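PDB 1QE0: histidine--tRNA ligase from Staphylococcus aureus, which catalyses the ATP-dependent attachment of L-histidine to its cognate tRNA, releasing AMP and diphosphate, as a homodimeric class II aminoacyl-tRNA synthetase. Local coordinates for residues H158-N164 and A266-D272. Numbering follows the deposited sequence.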
ATOM      1  N   HIS A 158       8.145   0.377 -23.977  1.00 32.43           N
ATOM      2  CA  HIS A 158       9.500   0.396 -24.531  1.00 35.43           C
ATOM      3  C   HIS A 158      10.516  -0.045 -23.493  1.00 36.49           C
ATOM      4  O   HIS A 158      11.538   0.607 -23.244  1.00 37.48           O
ATOM      5  CB  HIS A 158       9.803   1.748 -25.212  1.00 37.41           C
ATOM      6  CG  HIS A 158       9.027   1.956 -26.487  1.00 41.55           C
ATOM      7  ND1 HIS A 158       8.299   0.950 -27.096  1.00 43.03           N
ATOM      8  CD2 HIS A 158       8.892   3.041 -27.290  1.00 38.70           C
ATOM      9  CE1 HIS A 158       7.758   1.400 -28.214  1.00 37.77           C
ATOM     10  NE2 HIS A 158       8.106   2.666 -28.353  1.00 39.81           N
ATOM     11  N   LEU A 159      10.171  -1.176 -22.875  1.00 36.52           N
ATOM     12  CA  LEU A 159      10.960  -1.815 -21.821  1.00 31.93           C
ATOM     13  C   LEU A 159      12.123  -2.578 -22.420  1.00 29.47           C
ATOM     14  O   LEU A 159      12.070  -3.000 -23.572  1.00 32.36           O
ATOM     15  CB  LEU A 159      10.086  -2.773 -20.996  1.00 27.95           C
ATOM     16  CG  LEU A 159       9.274  -2.187 -19.850  1.00 21.29           C
ATOM     17  CD1 LEU A 159       9.529  -0.697 -19.761  1.00 15.61           C
ATOM     18  CD2 LEU A 159       7.811  -2.512 -20.057  1.00 23.65           C
ATOM     19  N   LYS A 160      13.135  -2.822 -21.605  1.00 26.27           N
ATOM     20  CA  LYS A 160      14.324  -3.508 -22.063  1.00 24.13           C
ATOM     21  C   LYS A 160      15.039  -4.081 -20.846  1.00 21.16           C
ATOM     22  O   LYS A 160      15.590  -3.343 -20.023  1.00 18.58           O
ATOM     23  CB  LYS A 160      15.142  -2.484 -22.862  1.00 29.57           C
ATOM     24  CG  LYS A 160      16.636  -2.421 -22.718  1.00 31.92           C
ATOM     25  CD  LYS A 160      17.032  -0.997 -23.105  1.00 34.51           C
ATOM     26  CE  LYS A 160      17.784  -0.874 -24.429  1.00 41.01           C
ATOM     27  NZ  LYS A 160      16.982  -1.092 -25.670  1.00 37.03           N
ATOM     28  N   LEU A 161      14.884  -5.395 -20.685  1.00 19.47           N
ATOM     29  CA  LEU A 161      15.463  -6.150 -19.569  1.00 19.00           C
ATOM     30  C   LEU A 161      16.925  -6.454 -19.865  1.00 14.24           C
ATOM     31  O   LEU A 161      17.255  -6.993 -20.898  1.00 14.10           O
ATOM     32  CB  LEU A 161      14.648  -7.441 -19.323  1.00 19.95           C
ATOM     33  CG  LEU A 161      14.938  -8.530 -18.274  1.00 20.09           C
ATOM     34  CD1 LEU A 161      16.199  -8.246 -17.520  1.00 28.36           C
ATOM     35  CD2 LEU A 161      13.791  -8.664 -17.310  1.00 20.93           C
ATOM     36  N   VAL A 162      17.783  -6.111 -18.924  1.00 12.24           N
ATOM     37  CA  VAL A 162      19.202  -6.296 -19.039  1.00  9.64           C
ATOM     38  C   VAL A 162      19.671  -7.141 -17.861  1.00 14.56           C
ATOM     39  O   VAL A 162      19.428  -6.792 -16.705  1.00 17.38           O
ATOM     40  CB  VAL A 162      19.876  -4.938 -19.006  1.00  7.87           C
ATOM     41  CG1 VAL A 162      21.356  -5.076 -19.116  1.00  9.10           C
ATOM     42  CG2 VAL A 162      19.323  -4.067 -20.110  1.00  2.60           C
ATOM     43  N   ILE A 163      20.345  -8.253 -18.161  1.00 18.59           N
ATOM     44  CA  ILE A 163      20.841  -9.190 -17.144  1.00 13.74           C
ATOM     45  C   ILE A 163      22.339  -9.457 -17.278  1.00 14.57           C
ATOM     46  O   ILE A 163      22.949  -9.122 -18.277  1.00 17.05           O
ATOM     47  CB  ILE A 163      20.127 -10.539 -17.246  1.00  7.07           C
ATOM     48  CG1 ILE A 163      20.480 -11.204 -18.555  1.00  3.25           C
ATOM     49  CG2 ILE A 163      18.615 -10.363 -17.207  1.00  5.04           C
ATOM     50  CD1 ILE A 163      19.839 -12.558 -18.703  1.00  2.14           C
ATOM     51  N   ASN A 164      22.913 -10.072 -16.257  1.00 16.65           N
ATOM     52  CA  ASN A 164      24.321 -10.422 -16.203  1.00 17.30           C
ATOM     53  C   ASN A 164      24.486 -11.384 -15.014  1.00 19.84           C
ATOM     54  O   ASN A 164      23.567 -11.589 -14.215  1.00 18.05           O
ATOM     55  CB  ASN A 164      25.215  -9.176 -15.996  1.00 20.86           C
ATOM     56  CG  ASN A 164      26.728  -9.526 -15.988  1.00 22.75           C
ATOM     57  OD1 ASN A 164      27.557  -8.940 -15.262  1.00 16.07           O
ATOM     58  ND2 ASN A 164      27.071 -10.528 -16.780  1.00 22.53           N
ATOM     59  N   ALA A 266      21.893 -10.732 -12.074  1.00 10.83           N
ATOM     60  CA  ALA A 266      21.853  -9.311 -11.803  1.00  5.74           C
ATOM     61  C   ALA A 266      21.061  -8.803 -12.989  1.00  7.22           C
ATOM     62  O   ALA A 266      21.187  -9.347 -14.080  1.00  3.26           O
ATOM     63  CB  ALA A 266      23.240  -8.736 -11.796  1.00  4.43           C
ATOM     64  N   PHE A 267      20.145  -7.871 -12.746  1.00  9.19           N
ATOM     65  CA  PHE A 267      19.343  -7.344 -13.821  1.00 11.02           C
ATOM     66  C   PHE A 267      18.893  -5.921 -13.562  1.00 13.18           C
ATOM     67  O   PHE A 267      19.018  -5.404 -12.446  1.00 13.73           O
ATOM     68  CB  PHE A 267      18.151  -8.253 -14.125  1.00 12.39           C
ATOM     69  CG  PHE A 267      17.050  -8.163 -13.121  1.00 15.88           C
ATOM     70  CD1 PHE A 267      17.103  -8.905 -11.944  1.00 17.21           C
ATOM     71  CD2 PHE A 267      15.978  -7.282 -13.326  1.00 17.82           C
ATOM     72  CE1 PHE A 267      16.111  -8.776 -10.977  1.00 13.82           C
ATOM     73  CE2 PHE A 267      14.971  -7.141 -12.361  1.00 18.53           C
ATOM     74  CZ  PHE A 267      15.044  -7.886 -11.189  1.00 12.93           C
ATOM     75  N   GLU A 268      18.370  -5.305 -14.621  1.00 11.84           N
ATOM     76  CA  GLU A 268      17.890  -3.948 -14.592  1.00  9.80           C
ATOM     77  C   GLU A 268      16.867  -3.895 -15.689  1.00 13.74           C
ATOM     78  O   GLU A 268      17.096  -4.482 -16.744  1.00 13.96           O
ATOM     79  CB  GLU A 268      19.030  -3.024 -14.909  1.00  6.81           C
ATOM     80  CG  GLU A 268      19.253  -2.080 -13.789  1.00 25.93           C
ATOM     81  CD  GLU A 268      20.456  -1.197 -13.989  1.00 34.21           C
ATOM     82  OE1 GLU A 268      21.178  -0.982 -12.987  1.00 41.40           O
ATOM     83  OE2 GLU A 268      20.671  -0.709 -15.126  1.00 38.26           O
ATOM     84  N   LEU A 269      15.691  -3.332 -15.404  1.00 15.09           N
ATOM     85  CA  LEU A 269      14.630  -3.219 -16.402  1.00 13.79           C
ATOM     86  C   LEU A 269      14.765  -1.791 -16.843  1.00 19.42           C
ATOM     87  O   LEU A 269      14.942  -0.890 -16.006  1.00 20.28           O
ATOM     88  CB  LEU A 269      13.239  -3.403 -15.796  1.00  6.51           C
ATOM     89  CG  LEU A 269      12.173  -4.044 -16.700  1.00  8.01           C
ATOM     90  CD1 LEU A 269      10.811  -3.885 -16.153  1.00  3.08           C
ATOM     91  CD2 LEU A 269      12.186  -3.459 -18.048  1.00 10.39           C
ATOM     92  N   MET A 270      14.756  -1.561 -18.148  1.00 22.83           N
ATOM     93  CA  MET A 270      14.878  -0.191 -18.583  1.00 24.06           C
ATOM     94  C   MET A 270      13.872   0.255 -19.616  1.00 23.35           C
ATOM     95  O   MET A 270      13.234  -0.548 -20.302  1.00 17.60           O
ATOM     96  CB  MET A 270      16.324   0.183 -18.955  1.00 27.21           C
ATOM     97  CG  MET A 270      17.340  -0.940 -18.860  1.00 25.56           C
ATOM     98  SD  MET A 270      19.006  -0.297 -18.711  1.00 23.74           S
ATOM     99  CE  MET A 270      18.878   0.504 -17.155  1.00 25.67           C
ATOM    100  N   MET A 271      13.629   1.558 -19.552  1.00 28.66           N
ATOM    101  CA  MET A 271      12.684   2.269 -20.377  1.00 31.43           C
ATOM    102  C   MET A 271      13.436   3.153 -21.319  1.00 32.21           C
ATOM    103  O   MET A 271      14.307   3.949 -20.920  1.00 27.26           O
ATOM    104  CB  MET A 271      11.793   3.126 -19.461  1.00 39.52           C
ATOM    105  CG  MET A 271      11.113   4.370 -20.059  1.00 40.32           C
ATOM    106  SD  MET A 271       9.395   4.110 -20.588  1.00 45.37           S
ATOM    107  CE  MET A 271       8.949   2.684 -19.679  1.00 46.15           C
ATOM    108  N   ASP A 272      13.136   2.948 -22.585  1.00 36.26           N
ATOM    109  CA  ASP A 272      13.714   3.744 -23.637  1.00 42.13           C
ATOM    110  C   ASP A 272      12.680   4.851 -23.819  1.00 43.51           C
ATOM    111  O   ASP A 272      11.546   4.585 -24.258  1.00 44.31           O
ATOM    112  CB  ASP A 272      13.812   2.931 -24.940  1.00 46.53           C
ATOM    113  CG  ASP A 272      14.857   1.832 -24.882  1.00 47.50           C
ATOM    114  OD1 ASP A 272      14.559   0.708 -25.364  1.00 50.06           O
ATOM    115  OD2 ASP A 272      15.976   2.107 -24.388  1.00 47.71           O
TER
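Leu161 CD1 approaches the Phe267 ring obliquely, and the Phe267 side chain also touches Leu144 and Val147 of helix 137-153. Its CG sits between the backbone N and the carbonyl carbon (chi1 75°); the ring leads away from strand 159-164, and the closer apolar contact is made by Phe267 CB, 3.8 Å from Ile163 CG2. A second flat group, the carboxylate of Asp272, receives Lys160 NZ on the syn lone pair of OD1, 3.0 Å away; the lysine chain, bent at chi3 and chi4, crosses Asp272 at about a right angle and lays CD and CE beside OD2. Asp272 O approaches the His158 ring obliquely. Leu159, Leu161, Ile163, Phe267, Leu269 and Met271 share one face of the antiparallel pair, where Leu269 CD2 packs against Leu159 CG at 3.7 Å. Branched and aromatic residues suit this face, since mostly apolar side chains of helix 137-153, Leu242 of helix 231-245 and Leu283 of strand 280-290 pack against it. On the other face Val162 CG2 lies 3.9 Å from Met270 CG. Backbone bonds join Lys160 with Met270 (weak from Lys160 N), Val162 with Glu268, Asn164 with Ala266, and, nearly straight at 169°, Asp272 N with His158 O. On its other edge strand 265-272 pairs antiparallel with strand 280-290 in the class II catalytic domain. Chemically, an apolar face backs one where Lys160, Glu268 and Met270 are partly exposed but Val162, Asn164 and Ala266 buried; the salt bridge there probably favours charged Lys160 and Asp272.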